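Epsin-3 (Saccharomyces cerevisiae, PDB 3ONK) takes part in recruiting clathrin to the Golgi network and endosomes and binds phosphoinositide-rich membranes; this chain is its all-helical ENTH domain. Local coordinates at residues A[81-86]-A[135-140]; A[88-93]-A[128-133]. One frame throughout, in Å; residues are numbered along the deposited sequence.

Interaction 1: residues A[81-86]-A[135-140]; sequences GSERFI and AERKKA
R137 carries the contact: from helix 130-143 its side chain reaches across to the turn between helices 64-80 and 83-90, where it meets G81, S82, E83 and I86. Because chi1 (-80°) sets CG beside the backbone N and the chain then runs extended to NE, the guanidinium arrives well clear of its own helix. Polar contacts come first. The carbonyl oxygen of G81 lies near the guanidinium plane, at its edge, but the modelled approach of R137 NH2 is too short to be trusted as a bond. The carbonyl oxygen of S82 stands obliquely, 3.6 Å from R137 NH2. The charged neighbour is E83, whose OE1 sits over one face of the guanidinium, 4.3 Å from R137 NH1; no N-H points at it, which leaves electrostatics alone. I86 adds a van der Waals contact, its CG1 lying obliquely 4.1 Å from R137 NH2. Within the turn, S82 is the N-cap of helix 83-90, its OG accepting from R84 N at 3.2 Å. A positive group is thus brought near the turn's carbonyl oxygens, though the exact approach to G81 is doubtful, with E83 probably easing its charge; this joins the final helix to that turn of the ENTH domain.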
loop_
_atom_site.group_PDB
_atom_site.type_symbol
_atom_site.label_atom_id
_atom_site.label_comp_id
_atom_site.label_asym_id
_atom_site.label_seq_id
_atom_site.Cartn_x
_atom_site.Cartn_y
_atom_site.Cartn_z
ATOM N N GLY A 81 -0.569 -7.005 8.820
ATOM C CA GLY A 81 0.162 -8.071 8.159
ATOM C C GLY A 81 1.286 -8.630 8.999
ATOM O O GLY A 81 1.516 -8.183 10.107
ATOM N N SER A 82 1.975 -9.623 8.460
ATOM C CA SER A 82 3.083 -10.275 9.135
ATOM C C SER A 82 4.205 -9.285 9.438
ATOM O O SER A 82 4.429 -8.329 8.693
ATOM C CB SER A 82 3.619 -11.388 8.235
ATOM O OG SER A 82 4.780 -11.976 8.765
ATOM N N GLU A 83 4.915 -9.527 10.535
ATOM C CA GLU A 83 6.097 -8.741 10.884
ATOM C C GLU A 83 7.159 -8.835 9.785
ATOM O O GLU A 83 7.890 -7.872 9.512
ATOM C CB GLU A 83 6.679 -9.269 12.191
ATOM C CG GLU A 83 7.555 -8.298 12.912
ATOM C CD GLU A 83 6.749 -7.227 13.586
ATOM O OE1 GLU A 83 5.910 -7.584 14.448
ATOM O OE2 GLU A 83 6.964 -6.036 13.252
ATOM N N ARG A 84 7.247 -10.009 9.163
ATOM C CA ARG A 84 8.214 -10.247 8.095
ATOM C C ARG A 84 7.919 -9.370 6.878
ATOM O O ARG A 84 8.824 -9.022 6.117
ATOM C CB ARG A 84 8.232 -11.731 7.711
ATOM C CG ARG A 84 8.987 -12.624 8.725
ATOM C CD ARG A 84 8.577 -14.107 8.647
ATOM N NE ARG A 84 9.610 -15.035 9.139
ATOM C CZ ARG A 84 10.036 -15.123 10.403
ATOM N NH1 ARG A 84 9.541 -14.332 11.348
ATOM N NH2 ARG A 84 10.976 -16.004 10.727
ATOM N N PHE A 85 6.650 -9.018 6.696
ATOM C CA PHE A 85 6.251 -8.166 5.577
ATOM C C PHE A 85 6.734 -6.723 5.743
ATOM O O PHE A 85 7.039 -6.046 4.756
ATOM C CB PHE A 85 4.728 -8.189 5.412
ATOM C CG PHE A 85 4.227 -7.275 4.333
ATOM C CD1 PHE A 85 3.758 -6.009 4.644
ATOM C CD2 PHE A 85 4.261 -7.666 3.003
ATOM C CE1 PHE A 85 3.298 -5.167 3.649
ATOM C CE2 PHE A 85 3.818 -6.823 2.012
ATOM C CZ PHE A 85 3.324 -5.581 2.332
ATOM N N ILE A 86 6.764 -6.241 6.993
ATOM C CA ILE A 86 7.329 -4.925 7.312
ATOM C C ILE A 86 8.836 -4.953 7.047
ATOM O O ILE A 86 9.397 -4.011 6.489
ATOM C CB ILE A 86 7.144 -4.554 8.823
ATOM C CG1 ILE A 86 5.703 -4.771 9.297
ATOM C CG2 ILE A 86 7.647 -3.144 9.113
ATOM C CD1 ILE A 86 4.679 -4.100 8.440
ATOM N N ALA A 135 2.445 0.664 18.320
ATOM C CA ALA A 135 1.211 1.357 18.704
ATOM C C ALA A 135 0.053 1.166 17.709
ATOM O O ALA A 135 -1.059 0.847 18.107
ATOM C CB ALA A 135 1.493 2.867 18.907
ATOM N N GLU A 136 0.317 1.375 16.425
ATOM C CA GLU A 136 -0.717 1.221 15.408
ATOM C C GLU A 136 -1.158 -0.233 15.260
ATOM O O GLU A 136 -2.318 -0.500 14.939
ATOM C CB GLU A 136 -0.245 1.799 14.075
ATOM C CG GLU A 136 -0.105 3.309 14.104
ATOM C CD GLU A 136 -1.412 3.995 14.456
ATOM O OE1 GLU A 136 -2.452 3.614 13.876
ATOM O OE2 GLU A 136 -1.405 4.896 15.319
ATOM N N ARG A 137 -0.246 -1.169 15.519
ATOM C CA ARG A 137 -0.598 -2.595 15.539
ATOM C C ARG A 137 -1.497 -2.946 16.706
ATOM O O ARG A 137 -2.487 -3.669 16.550
ATOM C CB ARG A 137 0.652 -3.474 15.602
ATOM C CG ARG A 137 1.310 -3.653 14.265
ATOM C CD ARG A 137 2.448 -4.664 14.293
ATOM N NE ARG A 137 2.642 -5.101 12.930
ATOM C CZ ARG A 137 2.285 -6.284 12.447
ATOM N NH1 ARG A 137 1.787 -7.234 13.222
ATOM N NH2 ARG A 137 2.497 -6.520 11.175
ATOM N N LYS A 138 -1.121 -2.448 17.882
ATOM C CA LYS A 138 -1.950 -2.575 19.071
ATOM C C LYS A 138 -3.374 -2.112 18.777
ATOM O O LYS A 138 -4.322 -2.868 18.953
ATOM C CB LYS A 138 -1.359 -1.759 20.226
ATOM N N LYS A 139 -3.522 -0.869 18.330
ATOM C CA LYS A 139 -4.849 -0.325 18.051
ATOM C C LYS A 139 -5.617 -1.182 17.046
ATOM O O LYS A 139 -6.796 -1.467 17.235
ATOM C CB LYS A 139 -4.755 1.114 17.541
ATOM N N ALA A 140 -4.947 -1.589 15.974
ATOM C CA ALA A 140 -5.627 -2.317 14.914
ATOM C C ALA A 140 -6.300 -3.540 15.505
ATOM O O ALA A 140 -7.490 -3.767 15.300
ATOM C CB ALA A 140 -4.658 -2.715 13.835
#

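Interaction 2: residues A[88-93]-A[128-133]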
loop_
_atom_site.group_PDB
_atom_site.type_symbol
_atom_site.label_atom_id
_atom_site.label_comp_id
_atom_site.label_asym_id
_atom_site.label_seq_id
_atom_site.Cartn_x
_atom_site.Cartn_y
_atom_site.Cartn_z
ATOM N N ASP A 88 10.341 -6.901 4.902
ATOM C CA ASP A 88 10.421 -6.853 3.432
ATOM C C ASP A 88 10.240 -5.436 2.895
ATOM O O ASP A 88 11.058 -4.949 2.121
ATOM C CB ASP A 88 9.347 -7.737 2.813
ATOM C CG ASP A 88 9.604 -9.216 3.033
ATOM O OD1 ASP A 88 10.657 -9.581 3.601
ATOM O OD2 ASP A 88 8.747 -10.015 2.618
ATOM N N THR A 89 9.169 -4.779 3.334
ATOM C CA THR A 89 8.831 -3.430 2.883
ATOM C C THR A 89 9.934 -2.424 3.207
ATOM O O THR A 89 10.218 -1.531 2.420
ATOM C CB THR A 89 7.491 -2.946 3.505
ATOM O OG1 THR A 89 6.437 -3.874 3.194
ATOM C CG2 THR A 89 7.125 -1.567 2.971
ATOM N N ARG A 90 10.552 -2.556 4.374
ATOM C CA ARG A 90 11.660 -1.663 4.730
ATOM C C ARG A 90 12.809 -1.667 3.714
ATOM O O ARG A 90 13.476 -0.644 3.528
ATOM C CB ARG A 90 12.151 -1.941 6.155
ATOM C CG ARG A 90 11.280 -1.255 7.192
ATOM C CD ARG A 90 11.515 -1.767 8.597
ATOM N NE ARG A 90 10.874 -0.904 9.582
ATOM C CZ ARG A 90 11.011 -1.044 10.896
ATOM N NH1 ARG A 90 11.749 -2.036 11.394
ATOM N NH2 ARG A 90 10.404 -0.198 11.707
ATOM N N ASN A 91 13.020 -2.810 3.052
ATOM C CA ASN A 91 14.049 -2.945 2.025
ATOM C C ASN A 91 13.740 -2.150 0.747
ATOM O O ASN A 91 14.563 -2.082 -0.165
ATOM C CB ASN A 91 14.287 -4.428 1.687
ATOM C CG ASN A 91 14.867 -5.213 2.859
ATOM O OD1 ASN A 91 15.487 -4.641 3.750
ATOM N ND2 ASN A 91 14.669 -6.534 2.858
ATOM N N SER A 92 12.553 -1.551 0.699
ATOM C CA SER A 92 12.088 -0.801 -0.463
ATOM C C SER A 92 11.721 0.650 -0.142
ATOM O O SER A 92 11.016 1.277 -0.927
ATOM C CB SER A 92 10.852 -1.472 -1.063
ATOM O OG SER A 92 11.125 -2.772 -1.544
ATOM N N ILE A 93 12.170 1.168 1.005
ATOM C CA ILE A 93 11.861 2.546 1.408
ATOM C C ILE A 93 12.273 3.522 0.311
ATOM O O ILE A 93 11.574 4.490 0.017
ATOM C CB ILE A 93 12.601 2.960 2.708
ATOM C CG1 ILE A 93 12.098 2.167 3.910
ATOM C CG2 ILE A 93 12.352 4.428 3.009
ATOM C CD1 ILE A 93 10.718 2.625 4.397
ATOM N N SER A 128 9.326 3.548 9.434
ATOM C CA SER A 128 10.665 3.739 9.990
ATOM C C SER A 128 10.675 3.948 11.508
ATOM O O SER A 128 11.693 4.311 12.080
ATOM C CB SER A 128 11.363 4.906 9.293
ATOM O OG SER A 128 10.797 6.144 9.687
ATOM N N ASP A 129 9.553 3.683 12.161
ATOM C CA ASP A 129 9.448 3.919 13.599
ATOM C C ASP A 129 8.836 2.728 14.340
ATOM O O ASP A 129 7.619 2.534 14.317
ATOM C CB ASP A 129 8.622 5.184 13.860
ATOM C CG ASP A 129 8.577 5.543 15.328
ATOM O OD1 ASP A 129 9.157 4.785 16.131
ATOM O OD2 ASP A 129 7.985 6.584 15.676
ATOM N N ASP A 130 9.679 1.927 14.993
ATOM C CA ASP A 130 9.189 0.763 15.734
ATOM C C ASP A 130 8.118 1.139 16.776
ATOM O O ASP A 130 7.209 0.361 17.048
ATOM C CB ASP A 130 10.346 0.011 16.405
ATOM C CG ASP A 130 11.128 -0.895 15.429
ATOM O OD1 ASP A 130 10.744 -1.046 14.250
ATOM O OD2 ASP A 130 12.146 -1.465 15.855
ATOM N N ASN A 131 8.233 2.318 17.370
ATOM C CA ASN A 131 7.277 2.750 18.387
ATOM C C ASN A 131 5.889 2.966 17.757
ATOM O O ASN A 131 4.871 2.546 18.307
ATOM C CB ASN A 131 7.790 4.032 19.075
ATOM C CG ASN A 131 6.951 4.450 20.296
ATOM O OD1 ASN A 131 6.534 5.598 20.392
ATOM N ND2 ASN A 131 6.744 3.537 21.239
ATOM N N LYS A 132 5.873 3.617 16.597
ATOM C CA LYS A 132 4.648 3.887 15.864
ATOM C C LYS A 132 3.996 2.596 15.393
ATOM O O LYS A 132 2.786 2.389 15.560
ATOM C CB LYS A 132 4.943 4.778 14.656
ATOM C CG LYS A 132 4.816 6.260 14.948
ATOM C CD LYS A 132 5.219 7.107 13.750
ATOM C CE LYS A 132 4.853 8.576 13.953
ATOM N NZ LYS A 132 3.400 8.829 13.699
ATOM N N ILE A 133 4.810 1.738 14.793
ATOM C CA ILE A 133 4.348 0.431 14.367
ATOM C C ILE A 133 3.721 -0.344 15.523
ATOM O O ILE A 133 2.632 -0.870 15.386
ATOM C CB ILE A 133 5.506 -0.391 13.742
ATOM C CG1 ILE A 133 5.963 0.239 12.420
ATOM C CG2 ILE A 133 5.088 -1.840 13.520
ATOM C CD1 ILE A 133 7.303 -0.291 11.932
#
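R90 is stretched almost straight, chi2 to chi4 all near 180°, which carries its guanidinium away from the end of helix 83-90 to D130 at the start of helix 130-143. D130 answers with CG beside its own backbone N (chi1 -79°), and the two side chains cross at about a right angle while their flat groups stay nearly coplanar. Together they form a salt bridge in which a single carboxylate oxygen takes both N-H donors. R90 NH2 gives the stronger bond, 2.7 Å to D130 OD1 and fairly straight at 160°, with the oxygen in the guanidinium plane and met nearly along its C-O axis. R90 NH1 reaches the same OD1 at 3.2 Å, a weak bond. A further bond runs from R90 NE to the carbonyl oxygen of L127, so the guanidinium is tied both to the last turn of helix 113-127 and to the first residue of the helix that follows. The side chain of I133 runs toward that of R90 from the opposite direction: its CD1 lies 3.1 Å from R90 NH2, a tight and oblique approach. In the short link between the two helices, the backbone of S128 and D129 passes obliquely by the guanidinium, D129 N being 4.0 Å from R90 NH2. D129 is the N-cap of helix 130-143; its OD1 accepts from N131 N at 2.9 Å, from above the carboxylate plane, while S128 OG turns back to the carbonyl oxygen of I124. One arginine therefore spans a helix-helix corner at the surface of the ENTH domain, and the N-terminal end of helix 130-143 would probably help stabilise the negative charge of D130 that it pairs with.

Interactions 1 and 2 join the same two helices, 83-90 and 130-143, with their centres about 10 Å apart on the same side of the chain's centre. Along the sequence, interaction 2 is nested within the loop closed by interaction 1. They touch through apolar packing, I86 CG2 lying 4.0 Å from I133 CD1. The arginines work in opposite senses: R137 reaches from the last helix to the turn before helix 83-90, whereas R90 reaches from the end of that helix to the corner before helix 130-143. L127, touched by the side chains of I86, T89 and I93, extends this seam to helix 113-127 within the all-helical ENTH fold.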